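Local coordinates for ribosome-inactivating protein (Lychnis chalcedonica, PDB 2G5X) that belongs to the plant ribosome-inactivating protein family and folds as a single chain in which a mixed beta sheet packs against a largely helical part, at residues R26-V31 with V36-N41; L50-N55 with T142-V147; G193-L198 with E223-L228. All blocks are in the same frame, centred on the assembly; numbering follows the deposited sequence.

Interaction 1. Residues R26-V31 with V36-N41; sequences RGTPKV and VTKKAN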
ATOM      1  N   ARG A  26      -2.918  11.064 -11.835  1.00 16.00           N
ATOM      2  CA  ARG A  26      -2.943  12.468 -12.237  1.00 18.79           C
ATOM      3  C   ARG A  26      -2.006  12.751 -13.407  1.00 18.75           C
ATOM      4  O   ARG A  26      -0.936  12.153 -13.519  1.00 16.45           O
ATOM      5  CB  ARG A  26      -2.596  13.383 -11.055  1.00 21.15           C
ATOM      6  CG  ARG A  26      -1.152  13.324 -10.592  1.00 23.50           C
ATOM      7  CD  ARG A  26      -0.931  14.238  -9.391  1.00 26.02           C
ATOM      8  NE  ARG A  26       0.453  14.204  -8.928  1.00 29.04           N
ATOM      9  CZ  ARG A  26       0.864  14.689  -7.762  1.00 29.40           C
ATOM     10  NH1 ARG A  26      -0.004  15.251  -6.930  1.00 30.75           N
ATOM     11  NH2 ARG A  26       2.142  14.605  -7.420  1.00 30.68           N
ATOM     12  N   GLY A  27      -2.421  13.656 -14.287  1.00 20.23           N
ATOM     13  CA  GLY A  27      -1.585  14.002 -15.423  1.00 22.26           C
ATOM     14  C   GLY A  27      -2.127  13.630 -16.788  1.00 22.87           C
ATOM     15  O   GLY A  27      -1.881  14.343 -17.765  1.00 23.71           O
ATOM     16  N   THR A  28      -2.855  12.520 -16.872  1.00 23.21           N
ATOM     17  CA  THR A  28      -3.420  12.084 -18.145  1.00 23.62           C
ATOM     18  C   THR A  28      -4.833  11.539 -17.968  1.00 22.75           C
ATOM     19  O   THR A  28      -5.218  11.118 -16.875  1.00 22.94           O
ATOM     20  CB  THR A  28      -2.551  10.994 -18.808  1.00 24.68           C
ATOM     21  OG1 THR A  28      -2.636   9.785 -18.047  1.00 25.04           O
ATOM     22  CG2 THR A  28      -1.098  11.443 -18.882  1.00 24.31           C
ATOM     23  N   PRO A  29      -5.624  11.533 -19.053  1.00 21.71           N
ATOM     24  CA  PRO A  29      -7.008  11.050 -19.052  1.00 19.65           C
ATOM     25  C   PRO A  29      -7.213   9.658 -18.470  1.00 17.95           C
ATOM     26  O   PRO A  29      -6.297   8.836 -18.439  1.00 17.01           O
ATOM     27  CB  PRO A  29      -7.393  11.109 -20.528  1.00 20.99           C
ATOM     28  CG  PRO A  29      -6.599  12.273 -21.026  1.00 21.77           C
ATOM     29  CD  PRO A  29      -5.251  12.025 -20.392  1.00 22.00           C
ATOM     30  N   LYS A  30      -8.434   9.407 -18.013  1.00 16.33           N
ATOM     31  CA  LYS A  30      -8.796   8.116 -17.455  1.00 14.34           C
ATOM     32  C   LYS A  30      -9.290   7.210 -18.579  1.00 13.67           C
ATOM     33  O   LYS A  30      -9.588   7.677 -19.682  1.00 12.80           O
ATOM     34  CB  LYS A  30      -9.901   8.279 -16.406  1.00 14.65           C
ATOM     35  CG  LYS A  30      -9.500   9.112 -15.198  1.00 14.35           C
ATOM     36  CD  LYS A  30     -10.596   9.114 -14.146  1.00 16.58           C
ATOM     37  CE  LYS A  30     -10.158   9.861 -12.897  1.00 15.92           C
ATOM     38  NZ  LYS A  30     -11.230   9.861 -11.858  1.00 19.79           N
ATOM     39  N   VAL A  31      -9.368   5.917 -18.291  1.00 11.31           N
ATOM     40  CA  VAL A  31      -9.839   4.924 -19.254  1.00 11.90           C
ATOM     41  C   VAL A  31     -11.024   4.211 -18.605  1.00 11.05           C
ATOM     42  O   VAL A  31     -10.897   3.655 -17.514  1.00 12.38           O
ATOM     43  CB  VAL A  31      -8.720   3.909 -19.593  1.00 11.16           C
ATOM     44  CG1 VAL A  31      -9.252   2.823 -20.519  1.00 11.81           C
ATOM     45  CG2 VAL A  31      -7.554   4.634 -20.249  1.00 12.81           C
ATOM     46  N   VAL A  36      -5.200   5.811 -14.504  1.00  8.62           N
ATOM     47  CA  VAL A  36      -4.141   4.948 -15.023  1.00  8.09           C
ATOM     48  C   VAL A  36      -2.759   5.439 -14.599  1.00  8.20           C
ATOM     49  O   VAL A  36      -2.490   6.638 -14.620  1.00  8.52           O
ATOM     50  CB  VAL A  36      -4.193   4.914 -16.566  1.00  8.13           C
ATOM     51  CG1 VAL A  36      -3.241   3.855 -17.104  1.00 10.11           C
ATOM     52  CG2 VAL A  36      -5.626   4.664 -17.032  1.00  8.54           C
ATOM     53  N   THR A  37      -1.879   4.518 -14.216  1.00  8.80           N
ATOM     54  CA  THR A  37      -0.536   4.915 -13.811  1.00  7.75           C
ATOM     55  C   THR A  37       0.287   5.277 -15.044  1.00  8.53           C
ATOM     56  O   THR A  37      -0.078   4.935 -16.176  1.00  8.21           O
ATOM     57  CB  THR A  37       0.201   3.793 -13.047  1.00  6.19           C
ATOM     58  OG1 THR A  37       0.442   2.687 -13.926  1.00  6.96           O
ATOM     59  CG2 THR A  37      -0.628   3.329 -11.853  1.00  7.43           C
ATOM     60  N   LYS A  38       1.393   5.977 -14.818  1.00  9.53           N
ATOM     61  CA  LYS A  38       2.278   6.395 -15.898  1.00 10.06           C
ATOM     62  C   LYS A  38       3.588   5.612 -15.818  1.00 10.15           C
ATOM     63  O   LYS A  38       4.249   5.592 -14.777  1.00  9.94           O
ATOM     64  CB  LYS A  38       2.569   7.896 -15.787  1.00 12.31           C
ATOM     65  CG  LYS A  38       1.435   8.717 -15.185  1.00 14.68           C
ATOM     66  CD  LYS A  38       0.103   8.504 -15.899  1.00 17.95           C
ATOM     67  CE  LYS A  38      -1.017   9.253 -15.181  1.00 18.24           C
ATOM     68  NZ  LYS A  38      -2.366   9.013 -15.777  1.00 17.74           N
ATOM     69  N   LYS A  39       3.965   4.975 -16.921  1.00  9.50           N
ATOM     70  CA  LYS A  39       5.188   4.180 -16.957  1.00  9.62           C
ATOM     71  C   LYS A  39       6.435   4.981 -16.582  1.00 11.03           C
ATOM     72  O   LYS A  39       7.344   4.459 -15.929  1.00 11.01           O
ATOM     73  CB  LYS A  39       5.365   3.564 -18.347  1.00  9.87           C
ATOM     74  CG  LYS A  39       6.442   2.496 -18.430  1.00 12.52           C
ATOM     75  CD  LYS A  39       6.383   1.771 -19.770  1.00 14.88           C
ATOM     76  CE  LYS A  39       7.407   0.653 -19.846  1.00 18.10           C
ATOM     77  NZ  LYS A  39       7.285  -0.115 -21.119  1.00 19.68           N
ATOM     78  N   ALA A  40       6.473   6.247 -16.987  1.00 10.01           N
ATOM     79  CA  ALA A  40       7.622   7.104 -16.703  1.00 10.64           C
ATOM     80  C   ALA A  40       7.681   7.627 -15.266  1.00 12.14           C
ATOM     81  O   ALA A  40       8.598   8.367 -14.919  1.00 12.29           O
ATOM     82  CB  ALA A  40       7.651   8.281 -17.686  1.00 12.03           C
ATOM     83  N   ASN A  41       6.710   7.262 -14.434  1.00 10.70           N
ATOM     84  CA  ASN A  41       6.710   7.718 -13.043  1.00 11.54           C
ATOM     85  C   ASN A  41       7.433   6.746 -12.109  1.00 11.56           C
ATOM     86  O   ASN A  41       7.077   6.621 -10.936  1.00 12.58           O
ATOM     87  CB  ASN A  41       5.279   7.922 -12.533  1.00 12.49           C
ATOM     88  CG  ASN A  41       4.690   9.261 -12.943  1.00 13.49           C
ATOM     89  OD1 ASN A  41       5.386  10.126 -13.479  1.00 15.50           O
ATOM     90  ND2 ASN A  41       3.401   9.443 -12.677  1.00 14.42           N
TER
HETATM   91  O   HOH W   1       1.441  11.410 -12.011  1.00 39.45           O
HETATM   92  O   HOH W   2      -5.507   8.412 -15.416  1.00 16.77           O
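Residues Arg26-Val31 and Val36-Asn41 are two limbs of one irregular connection between helix 10-25 and strand 45-51 of the ribosome-inactivating protein fold, and they meet through Thr28 with Lys38 and Val31 with Val36. The backbones stay well apart, Arg26 CA and Thr37 CA being separated by 8.1 Å, and the second limb ends in a type I beta turn from Lys38 to Asn41. Side chains and waters do the bridging. The Lys38 chain leaves beside its backbone N and bends at chi2 (-54°), which carries NZ back along the limb to donate to Val36 O at 2.6 Å, tilted 20° from that carbonyl plane. NZ also donates to Gly25 O and meets Thr28 OG1 tip to tip; the modelled 2.4 Å from NZ to OG1 is very short and doubtful. Several oxygens thus gather round one ammonium group. Val31 CG2 touches Val36 CG2 at 3.8 Å, an apolar patch that Leu231 extends by packing on Val31. Two waters complete the link: one accepts from Val36 N at 2.8 Å and is placed to donate to Thr28 O at 3.1 Å, while the other accepts from Asn41 ND2 and donates to Arg26 O, each at 2.9 Å.

Interaction 2. Residues L50-N55 with T142-V147; sequences LVLPFN and TAFTAV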
ATOM      1  N   LEU A  50      -0.856   7.275   7.475  1.00  7.01           N
ATOM      2  CA  LEU A  50      -1.686   6.362   8.256  1.00  7.16           C
ATOM      3  C   LEU A  50      -1.603   6.949   9.668  1.00  6.53           C
ATOM      4  O   LEU A  50      -0.507   7.183  10.183  1.00  7.81           O
ATOM      5  CB  LEU A  50      -1.122   4.932   8.238  1.00  6.34           C
ATOM      6  CG  LEU A  50      -1.177   4.154   6.914  1.00  6.02           C
ATOM      7  CD1 LEU A  50      -0.668   2.724   7.139  1.00  7.87           C
ATOM      8  CD2 LEU A  50      -2.608   4.120   6.385  1.00  7.27           C
ATOM      9  N   VAL A  51      -2.751   7.206  10.286  1.00  8.15           N
ATOM     10  CA  VAL A  51      -2.783   7.802  11.622  1.00  8.43           C
ATOM     11  C   VAL A  51      -3.573   6.953  12.612  1.00  8.78           C
ATOM     12  O   VAL A  51      -4.645   6.453  12.278  1.00  8.65           O
ATOM     13  CB  VAL A  51      -3.439   9.209  11.577  1.00  9.31           C
ATOM     14  CG1 VAL A  51      -3.371   9.866  12.953  1.00  9.53           C
ATOM     15  CG2 VAL A  51      -2.753  10.076  10.531  1.00  9.59           C
ATOM     16  N   LEU A  52      -3.046   6.785  13.825  1.00  7.61           N
ATOM     17  CA  LEU A  52      -3.755   6.016  14.845  1.00  8.00           C
ATOM     18  C   LEU A  52      -4.701   6.957  15.579  1.00  8.89           C
ATOM     19  O   LEU A  52      -4.306   8.040  16.003  1.00  9.98           O
ATOM     20  CB  LEU A  52      -2.785   5.403  15.856  1.00  7.94           C
ATOM     21  CG  LEU A  52      -1.845   4.309  15.357  1.00 10.23           C
ATOM     22  CD1 LEU A  52      -1.024   3.794  16.534  1.00 10.14           C
ATOM     23  CD2 LEU A  52      -2.645   3.181  14.723  1.00 11.36           C
ATOM     24  N   PRO A  53      -5.964   6.549  15.742  1.00  8.57           N
ATOM     25  CA  PRO A  53      -6.930   7.401  16.437  1.00 10.52           C
ATOM     26  C   PRO A  53      -6.628   7.610  17.921  1.00 11.44           C
ATOM     27  O   PRO A  53      -6.983   8.646  18.486  1.00 11.20           O
ATOM     28  CB  PRO A  53      -8.253   6.671  16.209  1.00 10.22           C
ATOM     29  CG  PRO A  53      -7.832   5.227  16.159  1.00  8.81           C
ATOM     30  CD  PRO A  53      -6.582   5.281  15.310  1.00  9.28           C
ATOM     31  N   PHE A  54      -5.961   6.638  18.539  1.00 11.15           N
ATOM     32  CA  PHE A  54      -5.651   6.697  19.969  1.00 14.45           C
ATOM     33  C   PHE A  54      -4.700   7.800  20.422  1.00 14.14           C
ATOM     34  O   PHE A  54      -5.009   8.560  21.342  1.00 12.22           O
ATOM     35  CB  PHE A  54      -5.062   5.364  20.447  1.00 17.74           C
ATOM     36  CG  PHE A  54      -5.764   4.156  19.910  1.00 19.80           C
ATOM     37  CD1 PHE A  54      -5.210   3.425  18.865  1.00 20.23           C
ATOM     38  CD2 PHE A  54      -6.975   3.741  20.453  1.00 21.86           C
ATOM     39  CE1 PHE A  54      -5.849   2.297  18.367  1.00 21.18           C
ATOM     40  CE2 PHE A  54      -7.628   2.611  19.960  1.00 23.28           C
ATOM     41  CZ  PHE A  54      -7.060   1.888  18.914  1.00 22.47           C
ATOM     42  N   ASN A  55      -3.538   7.869  19.782  1.00 15.07           N
ATOM     43  CA  ASN A  55      -2.506   8.832  20.149  1.00 15.79           C
ATOM     44  C   ASN A  55      -2.110   9.784  19.026  1.00 16.04           C
ATOM     45  O   ASN A  55      -1.228  10.627  19.199  1.00 17.37           O
ATOM     46  CB  ASN A  55      -1.273   8.064  20.616  1.00 15.86           C
ATOM     47  CG  ASN A  55      -0.919   6.931  19.677  1.00 17.13           C
ATOM     48  OD1 ASN A  55      -0.987   7.084  18.457  1.00 15.80           O
ATOM     49  ND2 ASN A  55      -0.536   5.789  20.236  1.00 16.36           N
ATOM     50  N   THR A 142      -2.320  -2.782  15.553  1.00  5.42           N
ATOM     51  CA  THR A 142      -1.358  -3.539  16.348  1.00  6.51           C
ATOM     52  C   THR A 142       0.018  -3.543  15.689  1.00  6.08           C
ATOM     53  O   THR A 142       1.037  -3.335  16.357  1.00  6.14           O
ATOM     54  CB  THR A 142      -1.827  -4.998  16.551  1.00  5.89           C
ATOM     55  OG1 THR A 142      -3.031  -5.008  17.331  1.00 10.11           O
ATOM     56  CG2 THR A 142      -0.760  -5.809  17.268  1.00  8.11           C
ATOM     57  N   ALA A 143       0.045  -3.769  14.377  1.00  6.90           N
ATOM     58  CA  ALA A 143       1.309  -3.804  13.643  1.00  6.72           C
ATOM     59  C   ALA A 143       1.980  -2.432  13.676  1.00  7.23           C
ATOM     60  O   ALA A 143       3.200  -2.322  13.799  1.00  6.96           O
ATOM     61  CB  ALA A 143       1.062  -4.244  12.201  1.00  7.62           C
ATOM     62  N   PHE A 144       1.166  -1.390  13.566  1.00  7.13           N
ATOM     63  CA  PHE A 144       1.637  -0.007  13.592  1.00  8.44           C
ATOM     64  C   PHE A 144       2.353   0.267  14.923  1.00  8.50           C
ATOM     65  O   PHE A 144       3.472   0.786  14.951  1.00  9.04           O
ATOM     66  CB  PHE A 144       0.421   0.917  13.423  1.00  7.29           C
ATOM     67  CG  PHE A 144       0.751   2.387  13.287  1.00  7.38           C
ATOM     68  CD1 PHE A 144       0.326   3.096  12.167  1.00  9.45           C
ATOM     69  CD2 PHE A 144       1.409   3.076  14.302  1.00  8.72           C
ATOM     70  CE1 PHE A 144       0.547   4.473  12.063  1.00  8.38           C
ATOM     71  CE2 PHE A 144       1.636   4.449  14.209  1.00  8.65           C
ATOM     72  CZ  PHE A 144       1.203   5.150  13.091  1.00  8.56           C
ATOM     73  N   THR A 145       1.706  -0.111  16.020  1.00  7.73           N
ATOM     74  CA  THR A 145       2.252   0.101  17.360  1.00  7.81           C
ATOM     75  C   THR A 145       3.597  -0.588  17.603  1.00  8.15           C
ATOM     76  O   THR A 145       4.433  -0.082  18.352  1.00  8.66           O
ATOM     77  CB  THR A 145       1.243  -0.368  18.428  1.00  8.19           C
ATOM     78  OG1 THR A 145       0.041   0.397  18.301  1.00  7.39           O
ATOM     79  CG2 THR A 145       1.807  -0.178  19.831  1.00 10.18           C
ATOM     80  N   ALA A 146       3.807  -1.734  16.967  1.00  7.38           N
ATOM     81  CA  ALA A 146       5.057  -2.468  17.136  1.00  7.68           C
ATOM     82  C   ALA A 146       6.197  -1.857  16.328  1.00  8.82           C
ATOM     83  O   ALA A 146       7.352  -2.253  16.474  1.00  9.98           O
ATOM     84  CB  ALA A 146       4.861  -3.928  16.734  1.00  9.13           C
ATOM     85  N   VAL A 147       5.870  -0.882  15.485  1.00  7.28           N
ATOM     86  CA  VAL A 147       6.869  -0.235  14.641  1.00  8.45           C
ATOM     87  C   VAL A 147       7.179   1.224  14.977  1.00  7.02           C
ATOM     88  O   VAL A 147       8.337   1.587  15.189  1.00  8.50           O
ATOM     89  CB  VAL A 147       6.448  -0.316  13.152  1.00  8.47           C
ATOM     90  CG1 VAL A 147       7.368   0.542  12.291  1.00 12.20           C
ATOM     91  CG2 VAL A 147       6.490  -1.763  12.691  1.00  9.19           C
TER
HETATM   92  O   HOH W   3       0.287   2.890  19.434  1.00 12.50           O
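Leu52 sits over one face of the Phe144 ring, the two side chains arriving from opposite directions to join the end of strand 45-51 to helix 137-145. Leu52 CG stands 3.6 Å from the ring centroid and only 11° off the ring normal, a CH-pi contact, and both methyl groups spread over that same face. Leu52 CD1 presses on Phe144 CD2 at 3.4 Å, whereas Leu52 CD2 sits nearer Phe144 CG and CD1, with 3.8 Å between Leu52 CD2 and Phe144 CG. Phe144 reaches this place because its CG is anti to the backbone N (chi1 -174°), which swings the ring off the helix toward the strand. Leu52, with its CG beside the backbone N (chi1 -67°), comes out to meet it. A different kind of neighbour occupies the ring edge: Leu50 O lies in the ring plane, 3.5 Å from Phe144 CE1, while Leu50 CB brushes the same carbon at 4.2 Å. Ile59 of strand 58-64 and Asn57 of the loop before it also touch Phe144, so both arms of the hairpin and their connection contribute. At the outer margin Leu52 CD1 approaches Thr145 OG1 at 4.0 Å. That hydroxyl is hydrogen-bonded to Gln141 O, one turn back in its helix, and, at 2.7 Å from Thr145 OG1, to a water that accepts from Asn55 ND2. This is a helix packed against the sheet in the alpha+beta fold of the ribosome-inactivating proteins, with Phe144 lying between helix 137-145 and the Leu50 and Leu52 end of the strand.

Interaction 3. Residues G193-L198 with E223-L228; sequences GARITL and EEEMKL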
ATOM      1  N   GLY A 193      -6.776 -15.261   1.385  1.00 10.85           N
ATOM      2  CA  GLY A 193      -7.022 -16.532   0.723  1.00 10.98           C
ATOM      3  C   GLY A 193      -6.332 -16.660  -0.623  1.00 11.77           C
ATOM      4  O   GLY A 193      -5.837 -15.674  -1.180  1.00 12.02           O
ATOM      5  N   ALA A 194      -6.324 -17.877  -1.160  1.00 10.05           N
ATOM      6  CA  ALA A 194      -5.669 -18.172  -2.430  1.00 11.55           C
ATOM      7  C   ALA A 194      -6.256 -17.522  -3.685  1.00  9.93           C
ATOM      8  O   ALA A 194      -5.501 -17.082  -4.552  1.00  8.78           O
ATOM      9  CB  ALA A 194      -5.593 -19.686  -2.625  1.00  9.95           C
ATOM     10  N   ARG A 195      -7.582 -17.457  -3.799  1.00  8.98           N
ATOM     11  CA  ARG A 195      -8.175 -16.872  -4.999  1.00  9.17           C
ATOM     12  C   ARG A 195      -7.885 -15.377  -5.116  1.00 10.01           C
ATOM     13  O   ARG A 195      -7.544 -14.891  -6.199  1.00  8.69           O
ATOM     14  CB  ARG A 195      -9.690 -17.124  -5.048  1.00  9.96           C
ATOM     15  CG  ARG A 195     -10.296 -16.768  -6.404  1.00 11.39           C
ATOM     16  CD  ARG A 195     -11.776 -17.112  -6.519  1.00 12.92           C
ATOM     17  NE  ARG A 195     -12.321 -16.625  -7.786  1.00 12.00           N
ATOM     18  CZ  ARG A 195     -12.132 -17.209  -8.967  1.00 14.79           C
ATOM     19  NH1 ARG A 195     -11.416 -18.324  -9.063  1.00 13.42           N
ATOM     20  NH2 ARG A 195     -12.641 -16.660 -10.063  1.00 13.62           N
ATOM     21  N   ILE A 196      -8.018 -14.648  -4.010  1.00  9.04           N
ATOM     22  CA  ILE A 196      -7.741 -13.214  -4.020  1.00  9.67           C
ATOM     23  C   ILE A 196      -6.261 -12.970  -4.297  1.00  9.54           C
ATOM     24  O   ILE A 196      -5.900 -11.994  -4.951  1.00  9.85           O
ATOM     25  CB  ILE A 196      -8.131 -12.543  -2.676  1.00  9.98           C
ATOM     26  CG1 ILE A 196      -9.651 -12.386  -2.607  1.00 10.83           C
ATOM     27  CG2 ILE A 196      -7.444 -11.181  -2.544  1.00 10.67           C
ATOM     28  CD1 ILE A 196     -10.163 -11.825  -1.295  1.00 12.72           C
ATOM     29  N   THR A 197      -5.406 -13.857  -3.799  1.00  9.39           N
ATOM     30  CA  THR A 197      -3.972 -13.721  -4.022  1.00 10.35           C
ATOM     31  C   THR A 197      -3.667 -13.866  -5.520  1.00 10.03           C
ATOM     32  O   THR A 197      -2.843 -13.131  -6.066  1.00 10.52           O
ATOM     33  CB  THR A 197      -3.180 -14.773  -3.208  1.00 11.64           C
ATOM     34  OG1 THR A 197      -3.399 -14.555  -1.806  1.00 12.36           O
ATOM     35  CG2 THR A 197      -1.688 -14.668  -3.498  1.00 11.98           C
ATOM     36  N   LEU A 198      -4.342 -14.801  -6.184  1.00  9.66           N
ATOM     37  CA  LEU A 198      -4.137 -15.012  -7.618  1.00  9.28           C
ATOM     38  C   LEU A 198      -4.722 -13.837  -8.405  1.00  8.17           C
ATOM     39  O   LEU A 198      -4.174 -13.423  -9.431  1.00  7.74           O
ATOM     40  CB  LEU A 198      -4.797 -16.320  -8.065  1.00 12.32           C
ATOM     41  CG  LEU A 198      -4.573 -16.733  -9.523  1.00 13.91           C
ATOM     42  CD1 LEU A 198      -3.080 -16.878  -9.799  1.00 16.35           C
ATOM     43  CD2 LEU A 198      -5.293 -18.049  -9.791  1.00 17.09           C
ATOM     44  N   GLU A 223     -16.592 -10.811 -13.752  1.00 11.14           N
ATOM     45  CA  GLU A 223     -16.590  -9.405 -14.125  1.00 13.16           C
ATOM     46  C   GLU A 223     -16.407  -8.524 -12.886  1.00 12.46           C
ATOM     47  O   GLU A 223     -15.745  -7.488 -12.945  1.00 11.76           O
ATOM     48  CB  GLU A 223     -17.892  -9.052 -14.846  1.00 16.04           C
ATOM     49  CG  GLU A 223     -17.960  -7.617 -15.332  1.00 21.95           C
ATOM     50  CD  GLU A 223     -19.126  -7.374 -16.269  1.00 25.54           C
ATOM     51  OE1 GLU A 223     -19.361  -6.200 -16.629  1.00 29.63           O
ATOM     52  OE2 GLU A 223     -19.803  -8.354 -16.650  1.00 28.63           O
ATOM     53  N   GLU A 224     -16.980  -8.947 -11.762  1.00 11.10           N
ATOM     54  CA  GLU A 224     -16.865  -8.185 -10.520  1.00 11.69           C
ATOM     55  C   GLU A 224     -15.451  -8.248  -9.941  1.00  9.86           C
ATOM     56  O   GLU A 224     -14.931  -7.251  -9.441  1.00  9.85           O
ATOM     57  CB  GLU A 224     -17.873  -8.695  -9.484  1.00 12.46           C
ATOM     58  CG  GLU A 224     -19.326  -8.458  -9.873  1.00 16.92           C
ATOM     59  CD  GLU A 224     -19.830  -9.445 -10.910  1.00 18.57           C
ATOM     60  OE1 GLU A 224     -20.771  -9.097 -11.652  1.00 22.16           O
ATOM     61  OE2 GLU A 224     -19.298 -10.573 -10.973  1.00 20.25           O
ATOM     62  N   GLU A 225     -14.832  -9.420 -10.005  1.00 10.53           N
ATOM     63  CA  GLU A 225     -13.473  -9.573  -9.501  1.00  8.97           C
ATOM     64  C   GLU A 225     -12.511  -8.712 -10.314  1.00  9.00           C
ATOM     65  O   GLU A 225     -11.528  -8.188  -9.782  1.00  8.76           O
ATOM     66  CB  GLU A 225     -13.037 -11.039  -9.578  1.00 11.08           C
ATOM     67  CG  GLU A 225     -13.502 -11.883  -8.409  1.00 10.71           C
ATOM     68  CD  GLU A 225     -13.264 -13.367  -8.623  1.00 11.81           C
ATOM     69  OE1 GLU A 225     -13.262 -14.112  -7.622  1.00 11.83           O
ATOM     70  OE2 GLU A 225     -13.093 -13.789  -9.790  1.00  9.64           O
ATOM     71  N   MET A 226     -12.815  -8.548 -11.601  1.00  8.90           N
ATOM     72  CA  MET A 226     -11.969  -7.771 -12.500  1.00 10.23           C
ATOM     73  C   MET A 226     -12.221  -6.264 -12.506  1.00 10.09           C
ATOM     74  O   MET A 226     -11.523  -5.527 -13.201  1.00 11.04           O
ATOM     75  CB  MET A 226     -12.094  -8.305 -13.933  1.00 10.79           C
ATOM     76  CG  MET A 226     -11.584  -9.729 -14.110  1.00 11.21           C
ATOM     77  SD  MET A 226     -11.477 -10.220 -15.848  1.00 17.43           S
ATOM     78  CE  MET A 226     -13.195 -10.577 -16.196  1.00 16.39           C
ATOM     79  N   LYS A 227     -13.205  -5.803 -11.739  1.00  9.46           N
ATOM     80  CA  LYS A 227     -13.518  -4.377 -11.684  1.00  9.25           C
ATOM     81  C   LYS A 227     -12.362  -3.618 -11.027  1.00  9.59           C
ATOM     82  O   LYS A 227     -12.249  -3.571  -9.799  1.00  8.50           O
ATOM     83  CB  LYS A 227     -14.806  -4.151 -10.884  1.00 13.04           C
ATOM     84  CG  LYS A 227     -15.639  -2.963 -11.344  1.00 18.44           C
ATOM     85  CD  LYS A 227     -16.636  -3.378 -12.420  1.00 24.25           C
ATOM     86  CE  LYS A 227     -17.284  -2.169 -13.078  1.00 26.36           C
ATOM     87  NZ  LYS A 227     -18.270  -2.563 -14.124  1.00 29.88           N
ATOM     88  N   LEU A 228     -11.506  -3.013 -11.842  1.00  8.69           N
ATOM     89  CA  LEU A 228     -10.350  -2.297 -11.310  1.00  7.24           C
ATOM     90  C   LEU A 228     -10.619  -0.864 -10.861  1.00  7.11           C
ATOM     91  O   LEU A 228     -11.469  -0.170 -11.422  1.00  7.69           O
ATOM     92  CB  LEU A 228      -9.220  -2.302 -12.341  1.00  7.01           C
ATOM     93  CG  LEU A 228      -8.784  -3.691 -12.811  1.00  6.46           C
ATOM     94  CD1 LEU A 228      -7.630  -3.558 -13.785  1.00  8.13           C
ATOM     95  CD2 LEU A 228      -8.378  -4.546 -11.617  1.00  8.28           C
TER
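Arg195, on the outer side of helix 193-201, grips the carboxylate of Glu225 side-on with two nitrogens, one for each oxygen. Its NE donates to Glu225 OE1 at 2.7 Å with an N-H...O angle of 159°, and OE1 lies close to the guanidinium plane. Its NH2 donates to Glu225 OE2 at 2.9 Å, with that oxygen tilted somewhat farther from the plane. Both oxygens use their syn lone pairs, and the two flat groups are nearly coplanar, 28° apart, although the side chains themselves cross at about a right angle. The arginine chain is extended from CG to NE, and the turn at chi4 (77°) sets the guanidinium edge against the acid. Neither end depends on this pair alone: Glu225 OE2 also accepts from the backbone N of Thr222, and Arg195 NH2 makes a weak further bond to Gln220 O. The carboxylate is thus fixed by a charged partner and by the main chain just before it, and Glu225, a buried residue, is further packed by Tyr176. Within segment 193-198, Gly193 O takes two donors from opposite faces of its plane, Thr197 N at 3.2 Å and Thr197 OG1 at 2.8 Å. On the other segment a type I beta turn from Glu224 to Lys227 is closed by Lys227 N to Glu224 O, 3.2 Å. The Arg195-Glu225 pair is a bidentate, side-on salt bridge that, in this ribosome-inactivating protein fold, joins the C-terminal loop after helix 203-210 to helix 193-201.

From the N terminus the three contacts follow in series, with none nested or crossed. Interaction 1 closes a short bend of four residues after helix 10-25. Interaction 2 spans 86 residues, joining strand 45-51 of the sheet to helix 137-145, and lies across the centre of the chain from interaction 1, with 32 Å between their centres. Interaction 3 closes a 24-residue excursion by tying helix 193-201 to the C-terminal loop. The disulfide Cys32-Cys214 links the first and last covalently: Cys32 sits in the bend of interaction 1 and Cys214 within the excursion of interaction 3, and the nearest atoms of these contacts are about 7 Å apart.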